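Local coordinates for protein prefoldin beta subunit 1 (Thermococcus sp., PDB 2ZQM) that is a prefoldin subunit, a molecular chaperone that stabilises a range of proteins and seems to act without ATP in archaeal de novo folding, at residues M11-L22 with L96-I107. Residues are numbered along the deposited sequence; the frame is centred on the assembly and turned at random.
Sequences MLGQLESYQQQL and LNEKLKELTAQI
Tyr18 lies between Leu96, Lys99, Leu100 and Leu103 as a knob in a four-residue hole. The backbone points its CB at helix 68-111, where Tyr18 CB meets Leu100 CD2 at 3.4 Å; the first torsion, with CG anti to the carbonyl carbon, then directs the ring beyond it, between Lys99, Leu96 and Leu103. Lys99 CB lies over one ring face, offset toward the rim, in a CH-pi contact 4.3 Å from the centroid and 21° off the ring normal, while the extended Lys99 chain runs on until CD reaches the hydroxyl end. On the opposite face Gln14 NE2 sits 3.3 Å above the plane of the Tyr18 ring, displaced toward its rim, and Leu103 CD2 meets the edge. With an alanine at Tyr18, a gap would probably open among Leu96, Leu100 and Leu103, and Lys99 CB would lose the aromatic face beneath it.

Leu15 is the next knob, among Leu100, Leu103, Thr104 and Ile107. Because its CG is anti to the backbone N (chi1 -176°), the branch turns inward, with CD1 3.7 Å from Leu100 CD2 and CD2 pointed at Ile107 CD1. Thr104 OG1, 3.4 Å from Leu15 CD1, donates to Leu100 O, which also takes the Thr104 amide from the other face of its carbonyl plane; the hydroxyl at this apolar border thus has a polar partner. The packing is reciprocal: Leu100 fits among Leu15, Tyr18, Gln19 and Leu22, and Leu103 among Met11, Gln14, Leu15 and Tyr18. Leu22 CD2 against Leu100 CD1 (3.6 Å) extends the apolar seam in one direction, Met11 CB against Ile107 CG1 in the other.

With axes 10.0 Å apart and N-to-C directions 160° apart, these knobs-into-holes define an antiparallel two-stranded coiled coil, here joining helices 6-47 and 68-111 near the chain termini in the long arm characteristic of prefoldin subunits.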
# COMPACT_ATOMS: atom_id res chain seq x y z
N MET A 11 4.20 -9.80 -34.70
CA MET A 11 3.02 -8.98 -34.53
C MET A 11 2.25 -9.45 -33.30
O MET A 11 1.74 -8.65 -32.53
CB MET A 11 2.12 -9.09 -35.76
CG MET A 11 2.81 -8.77 -37.08
SD MET A 11 1.65 -9.02 -38.46
CE MET A 11 1.06 -7.38 -38.63
N LEU A 12 2.16 -10.76 -33.12
CA LEU A 12 1.44 -11.29 -31.96
C LEU A 12 2.12 -10.84 -30.67
O LEU A 12 1.45 -10.53 -29.67
CB LEU A 12 1.36 -12.82 -32.04
CG LEU A 12 0.36 -13.28 -33.11
CD1 LEU A 12 0.57 -14.75 -33.46
CD2 LEU A 12 -1.05 -13.02 -32.62
N GLY A 13 3.45 -10.80 -30.68
CA GLY A 13 4.19 -10.37 -29.51
C GLY A 13 3.95 -8.90 -29.25
O GLY A 13 3.74 -8.50 -28.11
N GLN A 14 3.96 -8.09 -30.30
CA GLN A 14 3.74 -6.66 -30.13
C GLN A 14 2.31 -6.41 -29.67
O GLN A 14 2.06 -5.50 -28.89
CB GLN A 14 4.03 -5.91 -31.44
CG GLN A 14 3.90 -4.37 -31.35
CD GLN A 14 4.83 -3.73 -30.31
OE1 GLN A 14 5.99 -4.12 -30.19
NE2 GLN A 14 4.33 -2.74 -29.58
N LEU A 15 1.37 -7.23 -30.14
CA LEU A 15 -0.03 -7.07 -29.74
C LEU A 15 -0.11 -7.23 -28.22
O LEU A 15 -0.77 -6.45 -27.54
CB LEU A 15 -0.91 -8.10 -30.45
CG LEU A 15 -2.42 -8.01 -30.22
CD1 LEU A 15 -3.02 -6.89 -31.05
CD2 LEU A 15 -3.07 -9.33 -30.61
N GLU A 16 0.58 -8.24 -27.70
CA GLU A 16 0.58 -8.45 -26.25
C GLU A 16 1.27 -7.29 -25.52
O GLU A 16 0.87 -6.93 -24.42
CB GLU A 16 1.30 -9.77 -25.93
CG GLU A 16 1.47 -10.02 -24.44
CD GLU A 16 2.05 -11.39 -24.14
OE1 GLU A 16 1.32 -12.39 -24.29
OE2 GLU A 16 3.24 -11.47 -23.78
N SER A 17 2.32 -6.72 -26.12
CA SER A 17 3.01 -5.59 -25.49
C SER A 17 2.06 -4.40 -25.41
O SER A 17 2.01 -3.69 -24.40
CB SER A 17 4.26 -5.21 -26.29
OG SER A 17 5.21 -6.28 -26.27
N TYR A 18 1.30 -4.16 -26.48
CA TYR A 18 0.34 -3.07 -26.49
C TYR A 18 -0.75 -3.31 -25.45
O TYR A 18 -1.23 -2.37 -24.80
CB TYR A 18 -0.34 -2.95 -27.86
CG TYR A 18 0.48 -2.28 -28.95
CD1 TYR A 18 1.29 -1.17 -28.66
CD2 TYR A 18 0.35 -2.68 -30.28
CE1 TYR A 18 1.94 -0.47 -29.69
CE2 TYR A 18 0.99 -1.99 -31.31
CZ TYR A 18 1.78 -0.89 -31.01
OH TYR A 18 2.38 -0.21 -32.05
N GLN A 19 -1.17 -4.56 -25.30
CA GLN A 19 -2.22 -4.88 -24.33
C GLN A 19 -1.75 -4.57 -22.93
O GLN A 19 -2.51 -4.03 -22.13
CB GLN A 19 -2.61 -6.35 -24.44
CG GLN A 19 -3.49 -6.64 -25.66
CD GLN A 19 -3.59 -8.13 -25.97
OE1 GLN A 19 -4.45 -8.57 -26.73
NE2 GLN A 19 -2.68 -8.91 -25.40
N GLN A 20 -0.50 -4.90 -22.62
CA GLN A 20 0.04 -4.61 -21.30
C GLN A 20 0.15 -3.09 -21.13
O GLN A 20 -0.15 -2.56 -20.06
CB GLN A 20 1.41 -5.28 -21.13
CG GLN A 20 1.38 -6.80 -21.30
CD GLN A 20 2.76 -7.42 -21.35
OE1 GLN A 20 3.76 -6.72 -21.53
NE2 GLN A 20 2.83 -8.74 -21.21
N GLN A 21 0.58 -2.40 -22.18
CA GLN A 21 0.71 -0.95 -22.13
C GLN A 21 -0.67 -0.31 -21.91
O GLN A 21 -0.80 0.64 -21.13
CB GLN A 21 1.35 -0.45 -23.44
CG GLN A 21 2.86 -0.72 -23.54
CD GLN A 21 3.40 -0.59 -24.96
OE1 GLN A 21 2.81 0.08 -25.80
NE2 GLN A 21 4.53 -1.24 -25.23
N LEU A 22 -1.70 -0.83 -22.57
CA LEU A 22 -3.06 -0.28 -22.40
C LEU A 22 -3.56 -0.52 -20.98
O LEU A 22 -4.21 0.34 -20.37
CB LEU A 22 -4.03 -0.93 -23.41
CG LEU A 22 -5.52 -0.57 -23.28
CD1 LEU A 22 -5.74 0.90 -23.58
CD2 LEU A 22 -6.33 -1.42 -24.25
N LEU A 96 -3.98 3.77 -28.25
CA LEU A 96 -3.63 2.37 -28.06
C LEU A 96 -4.71 1.44 -28.58
O LEU A 96 -4.41 0.41 -29.17
CB LEU A 96 -3.36 2.07 -26.58
CG LEU A 96 -1.89 2.19 -26.19
CD1 LEU A 96 -1.76 2.25 -24.67
CD2 LEU A 96 -1.12 1.00 -26.79
N ASN A 97 -5.97 1.82 -28.39
CA ASN A 97 -7.06 1.00 -28.89
C ASN A 97 -7.01 0.92 -30.40
O ASN A 97 -7.30 -0.12 -30.98
CB ASN A 97 -8.42 1.57 -28.45
CG ASN A 97 -8.70 1.31 -26.99
OD1 ASN A 97 -8.38 0.25 -26.47
ND2 ASN A 97 -9.33 2.27 -26.33
N GLU A 98 -6.64 2.02 -31.05
CA GLU A 98 -6.57 2.04 -32.50
C GLU A 98 -5.41 1.18 -32.98
O GLU A 98 -5.52 0.49 -34.00
CB GLU A 98 -6.42 3.47 -33.02
CG GLU A 98 -6.37 3.59 -34.55
CD GLU A 98 -7.58 2.96 -35.25
OE1 GLU A 98 -8.72 3.12 -34.76
OE2 GLU A 98 -7.38 2.30 -36.30
N LYS A 99 -4.28 1.23 -32.29
CA LYS A 99 -3.15 0.40 -32.70
C LYS A 99 -3.49 -1.07 -32.54
O LYS A 99 -3.13 -1.90 -33.39
CB LYS A 99 -1.90 0.73 -31.89
CG LYS A 99 -1.36 2.12 -32.12
CD LYS A 99 -0.23 2.40 -31.16
CE LYS A 99 0.46 3.71 -31.46
NZ LYS A 99 1.58 3.90 -30.51
N LEU A 100 -4.19 -1.40 -31.46
CA LEU A 100 -4.60 -2.78 -31.20
C LEU A 100 -5.58 -3.25 -32.27
O LEU A 100 -5.52 -4.40 -32.72
CB LEU A 100 -5.24 -2.91 -29.81
CG LEU A 100 -4.25 -2.86 -28.64
CD1 LEU A 100 -5.00 -2.64 -27.32
CD2 LEU A 100 -3.44 -4.14 -28.61
N LYS A 101 -6.46 -2.35 -32.69
CA LYS A 101 -7.45 -2.66 -33.73
C LYS A 101 -6.74 -2.93 -35.06
O LYS A 101 -6.98 -3.94 -35.72
CB LYS A 101 -8.41 -1.48 -33.90
CG LYS A 101 -9.39 -1.61 -35.06
CD LYS A 101 -10.32 -0.40 -35.13
CE LYS A 101 -11.26 -0.46 -36.34
NZ LYS A 101 -12.18 0.71 -36.44
N GLU A 102 -5.86 -2.02 -35.44
CA GLU A 102 -5.13 -2.16 -36.68
C GLU A 102 -4.19 -3.36 -36.70
O GLU A 102 -4.08 -4.06 -37.70
CB GLU A 102 -4.36 -0.87 -36.97
CG GLU A 102 -5.27 0.29 -37.34
CD GLU A 102 -4.51 1.58 -37.55
OE1 GLU A 102 -3.29 1.51 -37.82
OE2 GLU A 102 -5.14 2.66 -37.47
N LEU A 103 -3.50 -3.62 -35.59
CA LEU A 103 -2.59 -4.76 -35.58
C LEU A 103 -3.36 -6.08 -35.57
O LEU A 103 -2.94 -7.06 -36.17
CB LEU A 103 -1.65 -4.68 -34.36
CG LEU A 103 -0.55 -5.75 -34.27
CD1 LEU A 103 0.28 -5.80 -35.54
CD2 LEU A 103 0.34 -5.43 -33.06
N THR A 104 -4.51 -6.10 -34.89
CA THR A 104 -5.32 -7.32 -34.87
C THR A 104 -5.79 -7.63 -36.29
O THR A 104 -5.82 -8.79 -36.71
CB THR A 104 -6.54 -7.15 -33.95
OG1 THR A 104 -6.09 -7.01 -32.59
CG2 THR A 104 -7.45 -8.37 -34.05
N ALA A 105 -6.16 -6.59 -37.03
CA ALA A 105 -6.63 -6.76 -38.40
C ALA A 105 -5.52 -7.27 -39.30
O ALA A 105 -5.76 -8.11 -40.17
CB ALA A 105 -7.17 -5.44 -38.92
N GLN A 106 -4.30 -6.78 -39.09
CA GLN A 106 -3.17 -7.22 -39.91
C GLN A 106 -2.86 -8.68 -39.66
O GLN A 106 -2.57 -9.43 -40.59
CB GLN A 106 -1.94 -6.37 -39.63
CG GLN A 106 -2.15 -4.89 -39.82
CD GLN A 106 -0.94 -4.08 -39.42
OE1 GLN A 106 -1.06 -2.93 -38.99
NE2 GLN A 106 0.25 -4.67 -39.56
N ILE A 107 -2.91 -9.09 -38.40
CA ILE A 107 -2.64 -10.49 -38.06
C ILE A 107 -3.70 -11.40 -38.71
O ILE A 107 -3.37 -12.43 -39.30
CB ILE A 107 -2.67 -10.72 -36.53
CG1 ILE A 107 -1.47 -10.03 -35.87
CG2 ILE A 107 -2.65 -12.23 -36.22
CD1 ILE A 107 -1.64 -9.79 -34.36